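Local coordinates for protein histidinol-phosphatase (Listeria monocytogenes serotype 4b str. H7858, PDB 6NLR) that probably hydrolyses histidinol phosphate to histidinol and phosphate in histidine biosynthesis, using a trinuclear metal site in a PHP-type domain, at residues 185-190 and 235-240; 227-232 and 265-270; 150-155 and 192-197. One frame throughout, in Å; residues are numbered along the deposited sequence.

Contact 1 (185-190 and 235-240)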
ATOM      1  N   CYS A 185       1.118   9.438  -4.425  1.00 21.40           N
ATOM      2  CA  CYS A 185       1.155  10.917  -4.605  1.00 23.08           C
ATOM      3  C   CYS A 185       0.175  11.365  -5.707  1.00 21.88           C
ATOM      4  O   CYS A 185      -0.066  12.590  -5.781  1.00 24.78           O
ATOM      5  CB  CYS A 185       2.570  11.391  -4.923  1.00 23.25           C
ATOM      6  SG  CYS A 185       3.307  10.653  -6.418  1.00 26.56           S
ATOM      7  N   GLN A 186      -0.426  10.441  -6.466  1.00 21.53           N
ATOM      8  CA  GLN A 186      -1.417  10.771  -7.542  1.00 24.03           C
ATOM      9  C   GLN A 186      -2.864  10.552  -7.073  1.00 22.58           C
ATOM     10  O   GLN A 186      -3.785  10.778  -7.872  1.00 24.61           O
ATOM     11  CB  GLN A 186      -1.147   9.950  -8.810  1.00 23.14           C
ATOM     12  CG  GLN A 186       0.282  10.060  -9.319  1.00 23.06           C
ATOM     13  CD  GLN A 186       0.743  11.475  -9.579  1.00 26.12           C
ATOM     14  OE1 GLN A 186       1.808  11.893  -9.121  1.00 27.79           O
ATOM     15  NE2 GLN A 186      -0.059  12.236 -10.324  1.00 24.65           N
ATOM     16  N   LYS A 187      -3.084  10.160  -5.817  1.00 21.79           N
ATOM     17  CA  LYS A 187      -4.448   9.788  -5.357  1.00 23.50           C
ATOM     18  C   LYS A 187      -5.409  10.974  -5.496  1.00 25.83           C
ATOM     19  O   LYS A 187      -6.592  10.719  -5.791  1.00 26.57           O
ATOM     20  CB  LYS A 187      -4.451   9.268  -3.923  1.00 24.60           C
ATOM     21  CG  LYS A 187      -5.836   8.902  -3.414  1.00 24.26           C
ATOM     22  CD  LYS A 187      -5.832   8.227  -2.084  1.00 25.45           C
ATOM     23  CE  LYS A 187      -7.226   7.889  -1.589  1.00 27.03           C
ATOM     24  NZ  LYS A 187      -7.119   7.199  -0.285  1.00 28.81           N
ATOM     25  N   PHE A 188      -4.949  12.226  -5.319  1.00 23.32           N
ATOM     26  CA  PHE A 188      -5.837  13.421  -5.389  1.00 23.86           C
ATOM     27  C   PHE A 188      -5.442  14.309  -6.564  1.00 25.44           C
ATOM     28  O   PHE A 188      -5.743  15.521  -6.562  1.00 25.12           O
ATOM     29  CB  PHE A 188      -5.801  14.150  -4.054  1.00 23.59           C
ATOM     30  CG  PHE A 188      -6.214  13.278  -2.899  1.00 24.27           C
ATOM     31  CD1 PHE A 188      -7.481  12.693  -2.855  1.00 24.77           C
ATOM     32  CD2 PHE A 188      -5.318  13.007  -1.883  1.00 24.27           C
ATOM     33  CE1 PHE A 188      -7.839  11.863  -1.806  1.00 24.43           C
ATOM     34  CE2 PHE A 188      -5.694  12.212  -0.814  1.00 23.18           C
ATOM     35  CZ  PHE A 188      -6.945  11.644  -0.783  1.00 23.12           C
ATOM     36  N   GLN A 189      -4.780  13.692  -7.538  1.00 23.82           N
ATOM     37  CA  GLN A 189      -4.303  14.294  -8.807  1.00 25.53           C
ATOM     38  C   GLN A 189      -5.199  15.443  -9.287  1.00 24.18           C
ATOM     39  O   GLN A 189      -4.717  16.580  -9.538  1.00 24.58           O
ATOM     40  CB  GLN A 189      -4.486  13.204  -9.862  1.00 30.39           C
ATOM     41  CG  GLN A 189      -3.252  12.975 -10.642  1.00 38.26           C
ATOM     42  CD  GLN A 189      -3.334  11.701 -11.423  1.00 29.37           C
ATOM     43  OE1 GLN A 189      -2.286  11.185 -11.702  1.00 36.78           O
ATOM     44  NE2 GLN A 189      -4.521  11.217 -11.790  1.00 29.90           N
ATOM     45  N   GLN A 190      -6.467  15.119  -9.493  1.00 24.53           N
ATOM     46  CA  GLN A 190      -7.392  15.986 -10.271  1.00 30.45           C
ATOM     47  C   GLN A 190      -7.754  17.205  -9.413  1.00 27.47           C
ATOM     48  O   GLN A 190      -8.087  18.234  -9.995  1.00 30.55           O
ATOM     49  CB  GLN A 190      -8.573  15.155 -10.783  1.00 31.52           C
ATOM     50  CG  GLN A 190      -8.165  13.958 -11.674  1.00 35.95           C
ATOM     51  CD  GLN A 190      -7.605  14.182 -13.089  1.00 44.09           C
ATOM     52  OE1 GLN A 190      -7.394  15.303 -13.598  1.00 35.04           O
ATOM     53  NE2 GLN A 190      -7.345  13.066 -13.769  1.00 37.10           N
ATOM     54  N   GLU A 235      -6.495   6.485 -11.890  1.00 41.81           N
ATOM     55  CA  GLU A 235      -5.280   5.829 -12.436  1.00 36.79           C
ATOM     56  C   GLU A 235      -4.847   4.628 -11.567  1.00 31.78           C
ATOM     57  O   GLU A 235      -5.080   4.654 -10.352  1.00 29.27           O
ATOM     58  CB  GLU A 235      -4.194   6.909 -12.512  1.00 42.56           C
ATOM     59  CG  GLU A 235      -2.991   6.508 -13.327  1.00 50.65           C
ATOM     60  CD  GLU A 235      -3.352   5.966 -14.693  1.00 56.29           C
ATOM     61  OE1 GLU A 235      -3.774   4.751 -14.790  1.00 42.80           O
ATOM     62  OE2 GLU A 235      -3.241   6.766 -15.647  1.00 66.44           O
ATOM     63  N   THR A 236      -4.197   3.630 -12.175  1.00 25.16           N
ATOM     64  CA  THR A 236      -3.525   2.527 -11.429  1.00 26.64           C
ATOM     65  C   THR A 236      -2.285   3.086 -10.734  1.00 22.52           C
ATOM     66  O   THR A 236      -1.713   4.083 -11.204  1.00 20.08           O
ATOM     67  CB  THR A 236      -3.151   1.335 -12.311  1.00 24.75           C
ATOM     68  OG1 THR A 236      -2.279   1.856 -13.313  1.00 28.52           O
ATOM     69  CG2 THR A 236      -4.362   0.659 -12.915  1.00 27.60           C
ATOM     70  N   TYR A 237      -1.888   2.450  -9.644  1.00 22.38           N
ATOM     71  CA  TYR A 237      -0.600   2.722  -8.972  1.00 22.33           C
ATOM     72  C   TYR A 237       0.288   1.522  -9.255  1.00 24.55           C
ATOM     73  O   TYR A 237       0.052   0.452  -8.679  1.00 22.04           O
ATOM     74  CB  TYR A 237      -0.740   2.899  -7.448  1.00 24.28           C
ATOM     75  CG  TYR A 237      -1.861   3.769  -6.918  1.00 25.49           C
ATOM     76  CD1 TYR A 237      -1.852   5.145  -7.059  1.00 25.71           C
ATOM     77  CD2 TYR A 237      -2.910   3.222  -6.185  1.00 29.62           C
ATOM     78  CE1 TYR A 237      -2.856   5.943  -6.525  1.00 27.62           C
ATOM     79  CE2 TYR A 237      -3.900   4.004  -5.604  1.00 25.87           C
ATOM     80  CZ  TYR A 237      -3.865   5.376  -5.760  1.00 28.91           C
ATOM     81  OH  TYR A 237      -4.807   6.182  -5.189  1.00 34.21           O
ATOM     82  N   PRO A 238       1.330   1.632 -10.117  1.00 24.92           N
ATOM     83  CA  PRO A 238       1.678   2.857 -10.832  1.00 23.40           C
ATOM     84  C   PRO A 238       0.950   2.947 -12.176  1.00 23.98           C
ATOM     85  O   PRO A 238       0.245   2.019 -12.586  1.00 24.80           O
ATOM     86  CB  PRO A 238       3.193   2.708 -10.971  1.00 26.62           C
ATOM     87  CG  PRO A 238       3.430   1.200 -11.068  1.00 27.12           C
ATOM     88  CD  PRO A 238       2.256   0.531 -10.402  1.00 27.10           C
ATOM     89  N   PRO A 239       1.097   4.064 -12.914  1.00 22.56           N
ATOM     90  CA  PRO A 239       0.578   4.174 -14.276  1.00 24.30           C
ATOM     91  C   PRO A 239       1.407   3.393 -15.314  1.00 25.95           C
ATOM     92  O   PRO A 239       2.500   2.965 -15.044  1.00 23.56           O
ATOM     93  CB  PRO A 239       0.638   5.670 -14.580  1.00 24.10           C
ATOM     94  CG  PRO A 239       1.663   6.222 -13.658  1.00 26.14           C
ATOM     95  CD  PRO A 239       1.777   5.285 -12.477  1.00 25.28           C
ATOM     96  N   LYS A 240       0.835   3.260 -16.500  1.00 25.43           N
ATOM     97  CA  LYS A 240       1.356   2.463 -17.634  1.00 29.97           C
ATOM     98  C   LYS A 240       2.834   2.789 -17.912  1.00 27.83           C
ATOM     99  O   LYS A 240       3.599   1.844 -18.090  1.00 25.72           O
ATOM    100  CB  LYS A 240       0.485   2.699 -18.861  1.00 31.26           C
ATOM    101  CG  LYS A 240       0.851   1.915 -20.108  1.00 39.53           C
ATOM    102  CD  LYS A 240       0.954   0.447 -19.916  1.00 46.24           C
ATOM    103  CE  LYS A 240       1.211  -0.261 -21.229  1.00 52.66           C
ATOM    104  NZ  LYS A 240       0.140   0.001 -22.216  1.00 58.11           N
TER
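The Lys187 side chain passes at an angle across the hydroxyl end of Tyr237, and the contact can be traced along the lysine chain. Lys187 CB is 3.4 Å from Tyr237 OH. CG approaches the same oxygen just as closely and has a second neighbour: it sits 3.9 Å above the plane of the Phe188 ring, over its centre. Lys187 CD is already receding, 3.9 Å from Tyr237 OH, because the chain runs fully extended from CG onward. Its tip, NZ, leaves the tyrosine altogether and donates to the carbonyl O of Asp135. A chi1 of 179° turns CG away from the backbone N, so that CB and CG, not the tip, pass the Tyr237 oxygen. The backbone N of Lys187 meets the Tyr237 ring at its edge, near the ring plane.

The loop after strand 178-179 meets the loop after strand 220-224 close to the metal centre of the PHP domain. The nearest atoms of the Lys187 side chain and a bound sulfate are about 5 Å apart, and Tyr237 also touches His181, a manganese ligand. The lysine-bearing loop is folded as a type I beta turn, closed by Gln189 N to Gln186 O at 3.1 Å. A side-chain bond spans the same turn: Gln186 NE2 reaches Gln189 OE1 at 2.8 Å, nearly straight at 167° and on a lone pair in the carbonyl plane. Gln189 NE2 approaches Glu235 CB, loosely, at 4.4 Å.

Contact 2 (227-232 and 265-270)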
ATOM      1  N   GLY A 227      -6.797   3.081  -7.189  1.00 32.04           N
ATOM      2  CA  GLY A 227      -6.791   4.445  -7.746  1.00 32.70           C
ATOM      3  C   GLY A 227      -7.849   4.635  -8.816  1.00 34.24           C
ATOM      4  O   GLY A 227      -8.369   5.783  -8.937  1.00 33.21           O
ATOM      5  N   LEU A 228      -8.189   3.570  -9.562  1.00 37.15           N
ATOM      6  CA  LEU A 228      -9.222   3.616 -10.635  1.00 37.81           C
ATOM      7  C   LEU A 228     -10.583   3.981 -10.019  1.00 41.64           C
ATOM      8  O   LEU A 228     -11.428   4.536 -10.733  1.00 39.49           O
ATOM      9  CB  LEU A 228      -9.295   2.256 -11.348  1.00 39.43           C
ATOM     10  CG  LEU A 228      -8.051   1.824 -12.130  1.00 35.58           C
ATOM     11  CD1 LEU A 228      -8.240   0.410 -12.669  1.00 38.26           C
ATOM     12  CD2 LEU A 228      -7.721   2.813 -13.252  1.00 35.70           C
ATOM     13  N   PHE A 229     -10.804   3.656  -8.740  1.00 38.28           N
ATOM     14  CA  PHE A 229     -12.114   3.791  -8.045  1.00 45.50           C
ATOM     15  C   PHE A 229     -12.081   4.943  -7.025  1.00 46.32           C
ATOM     16  O   PHE A 229     -13.060   5.087  -6.272  1.00 42.22           O
ATOM     17  CB  PHE A 229     -12.482   2.421  -7.466  1.00 42.99           C
ATOM     18  CG  PHE A 229     -12.513   1.356  -8.542  1.00 42.83           C
ATOM     19  CD1 PHE A 229     -13.652   1.166  -9.310  1.00 42.91           C
ATOM     20  CD2 PHE A 229     -11.383   0.610  -8.854  1.00 39.34           C
ATOM     21  CE1 PHE A 229     -13.680   0.230 -10.333  1.00 41.03           C
ATOM     22  CE2 PHE A 229     -11.403  -0.316  -9.894  1.00 40.15           C
ATOM     23  CZ  PHE A 229     -12.551  -0.495 -10.637  1.00 39.77           C
ATOM     24  N   LYS A 230     -10.998   5.730  -6.987  1.00 44.60           N
ATOM     25  CA  LYS A 230     -10.924   6.965  -6.160  1.00 50.45           C
ATOM     26  C   LYS A 230     -11.353   8.138  -7.035  1.00 50.54           C
ATOM     27  O   LYS A 230     -10.804   8.351  -8.115  1.00 50.96           O
ATOM     28  CB  LYS A 230      -9.532   7.180  -5.557  1.00 48.05           C
ATOM     29  CG  LYS A 230      -8.990   6.011  -4.749  1.00 54.46           C
ATOM     30  CD  LYS A 230      -9.887   5.550  -3.613  1.00 58.55           C
ATOM     31  CE  LYS A 230      -9.274   4.368  -2.880  1.00 65.17           C
ATOM     32  NZ  LYS A 230     -10.130   3.854  -1.783  1.00 70.97           N
ATOM     33  N   PRO A 231     -12.344   8.936  -6.584  1.00 55.47           N
ATOM     34  CA  PRO A 231     -12.954   9.948  -7.447  1.00 58.29           C
ATOM     35  C   PRO A 231     -11.984  11.037  -7.955  1.00 57.31           C
ATOM     36  O   PRO A 231     -12.289  11.593  -9.004  1.00 57.96           O
ATOM     37  CB  PRO A 231     -14.083  10.540  -6.575  1.00 60.33           C
ATOM     38  CG  PRO A 231     -13.675  10.227  -5.134  1.00 59.88           C
ATOM     39  CD  PRO A 231     -12.898   8.927  -5.216  1.00 54.86           C
ATOM     40  N   LEU A 232     -10.858  11.314  -7.266  1.00 45.71           N
ATOM     41  CA  LEU A 232      -9.900  12.389  -7.695  1.00 47.04           C
ATOM     42  C   LEU A 232      -8.581  11.788  -8.219  1.00 42.35           C
ATOM     43  O   LEU A 232      -7.602  12.598  -8.519  1.00 35.79           O
ATOM     44  CB  LEU A 232      -9.676  13.385  -6.545  1.00 46.12           C
ATOM     45  CG  LEU A 232     -10.958  14.093  -6.086  1.00 45.55           C
ATOM     46  CD1 LEU A 232     -10.804  14.754  -4.735  1.00 41.83           C
ATOM     47  CD2 LEU A 232     -11.441  15.087  -7.147  1.00 48.17           C
ATOM     48  N   ILE A 265     -13.748  -6.462  -4.290  1.00 26.60           N
ATOM     49  CA  ILE A 265     -13.027  -7.705  -4.695  1.00 27.58           C
ATOM     50  C   ILE A 265     -13.036  -7.798  -6.227  1.00 26.88           C
ATOM     51  O   ILE A 265     -14.100  -7.641  -6.811  1.00 23.03           O
ATOM     52  CB  ILE A 265     -13.634  -8.953  -4.022  1.00 29.85           C
ATOM     53  CG1 ILE A 265     -13.419  -8.926  -2.498  1.00 28.66           C
ATOM     54  CG2 ILE A 265     -13.087 -10.225  -4.646  1.00 29.56           C
ATOM     55  CD1 ILE A 265     -12.026  -9.213  -2.077  1.00 28.27           C
ATOM     56  N   GLY A 266     -11.867  -8.045  -6.833  1.00 27.06           N
ATOM     57  CA  GLY A 266     -11.704  -8.248  -8.285  1.00 26.34           C
ATOM     58  C   GLY A 266     -11.632  -6.935  -9.056  1.00 26.74           C
ATOM     59  O   GLY A 266     -11.435  -6.993 -10.257  1.00 25.98           O
ATOM     60  N   ARG A 267     -11.748  -5.771  -8.409  1.00 25.00           N
ATOM     61  CA  ARG A 267     -11.922  -4.498  -9.159  1.00 27.49           C
ATOM     62  C   ARG A 267     -10.660  -4.231 -10.003  1.00 25.17           C
ATOM     63  O   ARG A 267      -9.531  -4.447  -9.513  1.00 23.98           O
ATOM     64  CB  ARG A 267     -12.251  -3.340  -8.207  1.00 28.06           C
ATOM     65  CG  ARG A 267     -11.095  -2.926  -7.305  1.00 27.25           C
ATOM     66  CD  ARG A 267     -11.553  -1.856  -6.334  1.00 30.85           C
ATOM     67  NE  ARG A 267     -10.577  -1.596  -5.280  1.00 26.79           N
ATOM     68  CZ  ARG A 267     -10.716  -0.654  -4.353  1.00 28.91           C
ATOM     69  NH1 ARG A 267     -11.763   0.157  -4.377  1.00 30.04           N
ATOM     70  NH2 ARG A 267      -9.802  -0.513  -3.405  1.00 27.32           N
ATOM     71  N   GLY A 268     -10.848  -3.807 -11.249  1.00 28.41           N
ATOM     72  CA  GLY A 268      -9.757  -3.427 -12.168  1.00 28.20           C
ATOM     73  C   GLY A 268      -8.872  -4.622 -12.563  1.00 29.66           C
ATOM     74  O   GLY A 268      -7.782  -4.398 -13.159  1.00 27.81           O
ATOM     75  N   TYR A 269      -9.313  -5.864 -12.346  1.00 28.33           N
ATOM     76  CA  TYR A 269      -8.460  -7.025 -12.679  1.00 28.22           C
ATOM     77  C   TYR A 269      -8.161  -7.041 -14.186  1.00 28.19           C
ATOM     78  O   TYR A 269      -6.960  -7.307 -14.525  1.00 28.51           O
ATOM     79  CB  TYR A 269      -9.031  -8.358 -12.217  1.00 26.92           C
ATOM     80  CG  TYR A 269      -8.009  -9.444 -12.375  1.00 26.98           C
ATOM     81  CD1 TYR A 269      -6.993  -9.570 -11.452  1.00 25.95           C
ATOM     82  CD2 TYR A 269      -8.032 -10.314 -13.463  1.00 30.32           C
ATOM     83  CE1 TYR A 269      -6.037 -10.554 -11.561  1.00 27.86           C
ATOM     84  CE2 TYR A 269      -7.069 -11.298 -13.607  1.00 30.32           C
ATOM     85  CZ  TYR A 269      -6.053 -11.397 -12.664  1.00 31.33           C
ATOM     86  OH  TYR A 269      -5.091 -12.352 -12.795  1.00 32.73           O
ATOM     87  N   SER A 270      -9.157  -6.804 -15.051  1.00 28.73           N
ATOM     88  CA  SER A 270      -8.935  -6.818 -16.530  1.00 30.28           C
ATOM     89  C   SER A 270      -7.903  -5.743 -16.877  1.00 28.51           C
ATOM     90  O   SER A 270      -7.098  -5.984 -17.793  1.00 28.49           O
ATOM     91  CB  SER A 270     -10.183  -6.629 -17.372  1.00 34.42           C
ATOM     92  OG  SER A 270      -9.849  -6.594 -18.794  1.00 40.16           O
TER
HETATM   93  O   HOH W   1      -9.245   1.157  -1.086  1.00 42.71           O
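Leu228 and Gly268 bring the two backbones together, with CA atoms 7.2 Å apart, and Phe229 faces Arg267 one step along, in antiparallel register. Gly266 to Tyr269 form a type II beta turn, closed by Tyr269 N to Gly266 O at 3.2 Å; Gly268, with positive phi, doubles as N-cap of helix 269-276. The loops follow strands 220-224 and 253-256, neighbours in a parallel sheet of this TIM-barrel-like PHP fold, and the second also carries the metal ligands Asp258 and His260.

The main contact is apolar, although an arginine makes it. Phe229 and Arg267 run antiparallel alongside one another. Arg267 CB and CG both lie nearest Phe229 CE2, CB at 3.6 Å, while Arg267 CD is 3.5 Å from Phe229 CD2. The guanidinium plane is only 13° from that of the ring, yet the group has moved beyond it, with NH1 nearest Phe229 CB. Arg267 starts from a chi1 of 69°, which sets CG between its own N and carbonyl carbon, and then runs extended to NE, which donates to Ser257 O. Phe229 CZ comes within 3.8 Å of Gly268 N. Beyond the Phe229-Arg267 packing, one water, in the guanidinium plane, accepts from both cationic side chains: its oxygen lies 2.9 Å from Lys230 NZ and 2.9 Å from Arg267 NH2.

Contact 3 (150-155 and 192-197)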
ATOM      1  N   GLY A 150       5.849  22.941  -1.466  1.00 22.79           N
ATOM      2  CA  GLY A 150       5.851  24.065  -2.416  1.00 24.72           C
ATOM      3  C   GLY A 150       5.057  23.813  -3.688  1.00 24.11           C
ATOM      4  O   GLY A 150       5.107  24.660  -4.545  1.00 26.24           O
ATOM      5  N   GLY A 151       4.350  22.693  -3.814  1.00 23.58           N
ATOM      6  CA  GLY A 151       3.540  22.410  -5.010  1.00 23.54           C
ATOM      7  C   GLY A 151       3.438  20.925  -5.281  1.00 21.63           C
ATOM      8  O   GLY A 151       4.101  20.127  -4.599  1.00 20.06           O
ATOM      9  N   PHE A 152       2.616  20.572  -6.256  1.00 22.09           N
ATOM     10  CA  PHE A 152       2.255  19.161  -6.519  1.00 21.76           C
ATOM     11  C   PHE A 152       3.511  18.381  -6.894  1.00 20.79           C
ATOM     12  O   PHE A 152       3.706  17.271  -6.360  1.00 21.05           O
ATOM     13  CB  PHE A 152       1.164  19.043  -7.580  1.00 23.50           C
ATOM     14  CG  PHE A 152       0.616  17.645  -7.677  1.00 23.80           C
ATOM     15  CD1 PHE A 152      -0.404  17.233  -6.833  1.00 22.95           C
ATOM     16  CD2 PHE A 152       1.157  16.730  -8.576  1.00 22.96           C
ATOM     17  CE1 PHE A 152      -0.899  15.938  -6.922  1.00 24.30           C
ATOM     18  CE2 PHE A 152       0.658  15.447  -8.669  1.00 25.33           C
ATOM     19  CZ  PHE A 152      -0.351  15.041  -7.827  1.00 23.62           C
ATOM     20  N   GLU A 153       4.356  18.952  -7.750  1.00 22.71           N
ATOM     21  CA  GLU A 153       5.587  18.264  -8.223  1.00 23.28           C
ATOM     22  C   GLU A 153       6.564  18.090  -7.047  1.00 22.22           C
ATOM     23  O   GLU A 153       7.189  17.003  -6.913  1.00 20.57           O
ATOM     24  CB  GLU A 153       6.237  19.014  -9.391  1.00 26.73           C
ATOM     25  CG  GLU A 153       7.505  18.323  -9.834  1.00 32.18           C
ATOM     26  CD  GLU A 153       8.320  18.970 -10.930  1.00 36.92           C
ATOM     27  OE1 GLU A 153       7.871  20.004 -11.457  1.00 42.45           O
ATOM     28  OE2 GLU A 153       9.393  18.398 -11.273  1.00 41.00           O
ATOM     29  N   GLN A 154       6.747  19.138  -6.248  1.00 21.11           N
ATOM     30  CA  GLN A 154       7.647  19.069  -5.066  1.00 22.89           C
ATOM     31  C   GLN A 154       7.143  17.961  -4.117  1.00 21.19           C
ATOM     32  O   GLN A 154       7.972  17.236  -3.557  1.00 21.80           O
ATOM     33  CB  GLN A 154       7.741  20.427  -4.385  1.00 23.76           C
ATOM     34  CG  GLN A 154       8.472  21.480  -5.213  1.00 25.77           C
ATOM     35  CD  GLN A 154       7.524  22.363  -5.993  1.00 28.04           C
ATOM     36  OE1 GLN A 154       6.481  21.936  -6.463  1.00 25.92           O
ATOM     37  NE2 GLN A 154       7.852  23.637  -6.111  1.00 33.33           N
ATOM     38  N   ALA A 155       5.824  17.816  -3.966  1.00 19.74           N
ATOM     39  CA  ALA A 155       5.192  16.743  -3.166  1.00 19.44           C
ATOM     40  C   ALA A 155       5.503  15.377  -3.782  1.00 19.75           C
ATOM     41  O   ALA A 155       5.829  14.451  -2.990  1.00 20.24           O
ATOM     42  CB  ALA A 155       3.708  16.962  -3.033  1.00 19.96           C
ATOM     43  N   PHE A 192      -5.676  18.995  -8.001  1.00 22.59           N
ATOM     44  CA  PHE A 192      -4.579  19.943  -8.309  1.00 25.00           C
ATOM     45  C   PHE A 192      -4.458  20.176  -9.813  1.00 24.77           C
ATOM     46  O   PHE A 192      -3.494  20.855 -10.186  1.00 23.27           O
ATOM     47  CB  PHE A 192      -3.266  19.406  -7.727  1.00 26.02           C
ATOM     48  CG  PHE A 192      -3.330  19.159  -6.246  1.00 26.15           C
ATOM     49  CD1 PHE A 192      -3.753  17.939  -5.745  1.00 26.76           C
ATOM     50  CD2 PHE A 192      -3.039  20.187  -5.357  1.00 27.25           C
ATOM     51  CE1 PHE A 192      -3.852  17.738  -4.374  1.00 27.19           C
ATOM     52  CE2 PHE A 192      -3.168  19.986  -3.998  1.00 27.51           C
ATOM     53  CZ  PHE A 192      -3.552  18.764  -3.504  1.00 26.63           C
ATOM     54  N   GLY A 193      -5.394  19.651 -10.627  1.00 26.61           N
ATOM     55  CA  GLY A 193      -5.357  19.833 -12.087  1.00 31.25           C
ATOM     56  C   GLY A 193      -4.157  19.110 -12.679  1.00 29.57           C
ATOM     57  O   GLY A 193      -3.591  19.584 -13.683  1.00 31.14           O
ATOM     58  N   GLU A 194      -3.802  17.981 -12.072  1.00 28.96           N
ATOM     59  CA  GLU A 194      -2.658  17.135 -12.459  1.00 28.34           C
ATOM     60  C   GLU A 194      -3.197  15.785 -12.914  1.00 28.25           C
ATOM     61  O   GLU A 194      -4.326  15.393 -12.504  1.00 25.66           O
ATOM     62  CB  GLU A 194      -1.731  16.921 -11.263  1.00 31.90           C
ATOM     63  CG  GLU A 194      -1.002  18.176 -10.829  1.00 33.93           C
ATOM     64  CD  GLU A 194       0.123  18.626 -11.742  1.00 40.66           C
ATOM     65  OE1 GLU A 194       0.424  17.916 -12.745  1.00 54.19           O
ATOM     66  OE2 GLU A 194       0.649  19.726 -11.489  1.00 47.07           O
ATOM     67  N   ASP A 195      -2.410  15.104 -13.751  1.00 26.23           N
ATOM     68  CA  ASP A 195      -2.674  13.728 -14.238  1.00 26.07           C
ATOM     69  C   ASP A 195      -1.307  13.120 -14.607  1.00 27.27           C
ATOM     70  O   ASP A 195      -0.255  13.786 -14.423  1.00 26.16           O
ATOM     71  CB  ASP A 195      -3.738  13.750 -15.345  1.00 26.26           C
ATOM     72  CG  ASP A 195      -3.349  14.548 -16.570  1.00 28.38           C
ATOM     73  OD1 ASP A 195      -2.159  14.415 -16.976  1.00 29.22           O
ATOM     74  OD2 ASP A 195      -4.210  15.310 -17.110  1.00 28.02           O
ATOM     75  N   THR A 196      -1.290  11.877 -15.043  1.00 27.22           N
ATOM     76  CA  THR A 196      -0.024  11.124 -15.228  1.00 28.39           C
ATOM     77  C   THR A 196       0.523  11.460 -16.614  1.00 29.66           C
ATOM     78  O   THR A 196       1.602  10.928 -16.933  1.00 30.34           O
ATOM     79  CB  THR A 196      -0.230   9.627 -14.959  1.00 31.50           C
ATOM     80  OG1 THR A 196      -1.265   9.139 -15.808  1.00 30.94           O
ATOM     81  CG2 THR A 196      -0.578   9.352 -13.513  1.00 33.37           C
ATOM     82  N   SER A 197      -0.132  12.327 -17.390  1.00 25.46           N
ATOM     83  CA  SER A 197       0.306  12.649 -18.762  1.00 27.89           C
ATOM     84  C   SER A 197       1.598  13.481 -18.729  1.00 29.50           C
ATOM     85  O   SER A 197       2.231  13.605 -19.788  1.00 32.98           O
ATOM     86  CB  SER A 197      -0.785  13.323 -19.569  1.00 26.41           C
ATOM     87  OG  SER A 197      -0.907  14.694 -19.234  1.00 23.75           O
TER
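One face of the Phe152 ring is covered by Glu194, whose CG stands 3.4 Å above the plane, offset toward the rim beside CD2. Measured from the ring centroid, that carbon is 25° off the normal, which makes this a CH-pi contact. Glu194 is bent at chi2, and its carboxylate plane comes within 12° of the ring plane as the two side chains pass with their ends pointing opposite ways; OE2 ends nearest Phe152 CB. Phe192 reaches the CD1-CE1 side of the same ring. These two aromatics meet obliquely, centroids 5.3 Å apart and planes at 41°; the closest approach, Phe152 CD1 to Phe192 CG, is 3.6 Å.

Phe152 opens helix 152-168 with Gly151 as N-cap, directly after Gly150 has ended helix 138-149. Phe152 CG is swung opposite the backbone N (chi1 -170°), which sends the ring into the loop that precedes helix 201-217. Phe192 also packs on Asn142 and Val146, so Phe192 touches both helix 138-149 and the start of helix 152-168. Farther along, Asp195 OD1 accepts from Ser197 N in an Asx turn, and also from Ser197 OG at 2.6 Å. Across the contact itself only carbon packing and the CH-pi approach are evident; Glu194 contributes its aliphatic stem to the packing, while its OE1 lies near Asp198 OD1, a like charge that may raise its proton affinity.

From the N terminus, contact 3 opens first, at 150-155, and closes at 192-197, bringing the start of helix 152-168 against the loop after strand 178-179. Contact 1 begins inside that span, at 185-190, and ends beyond it, at 235-240, so the two cross. Contact 2 likewise opens within contact 1, at 227-232, and closes at 265-270, giving a second crossing, whereas contacts 3 and 2 follow in series, about 6 Å apart at their nearest atoms. Probable hydrogen bonds join the chain of contacts: Gln189 O with Glu194 N, Glu235 OE2 with Thr196 OG1, and Gln190 N with Leu232 O. The start of helix 152-168, three post-strand loops and helix 269-276 are thereby connected.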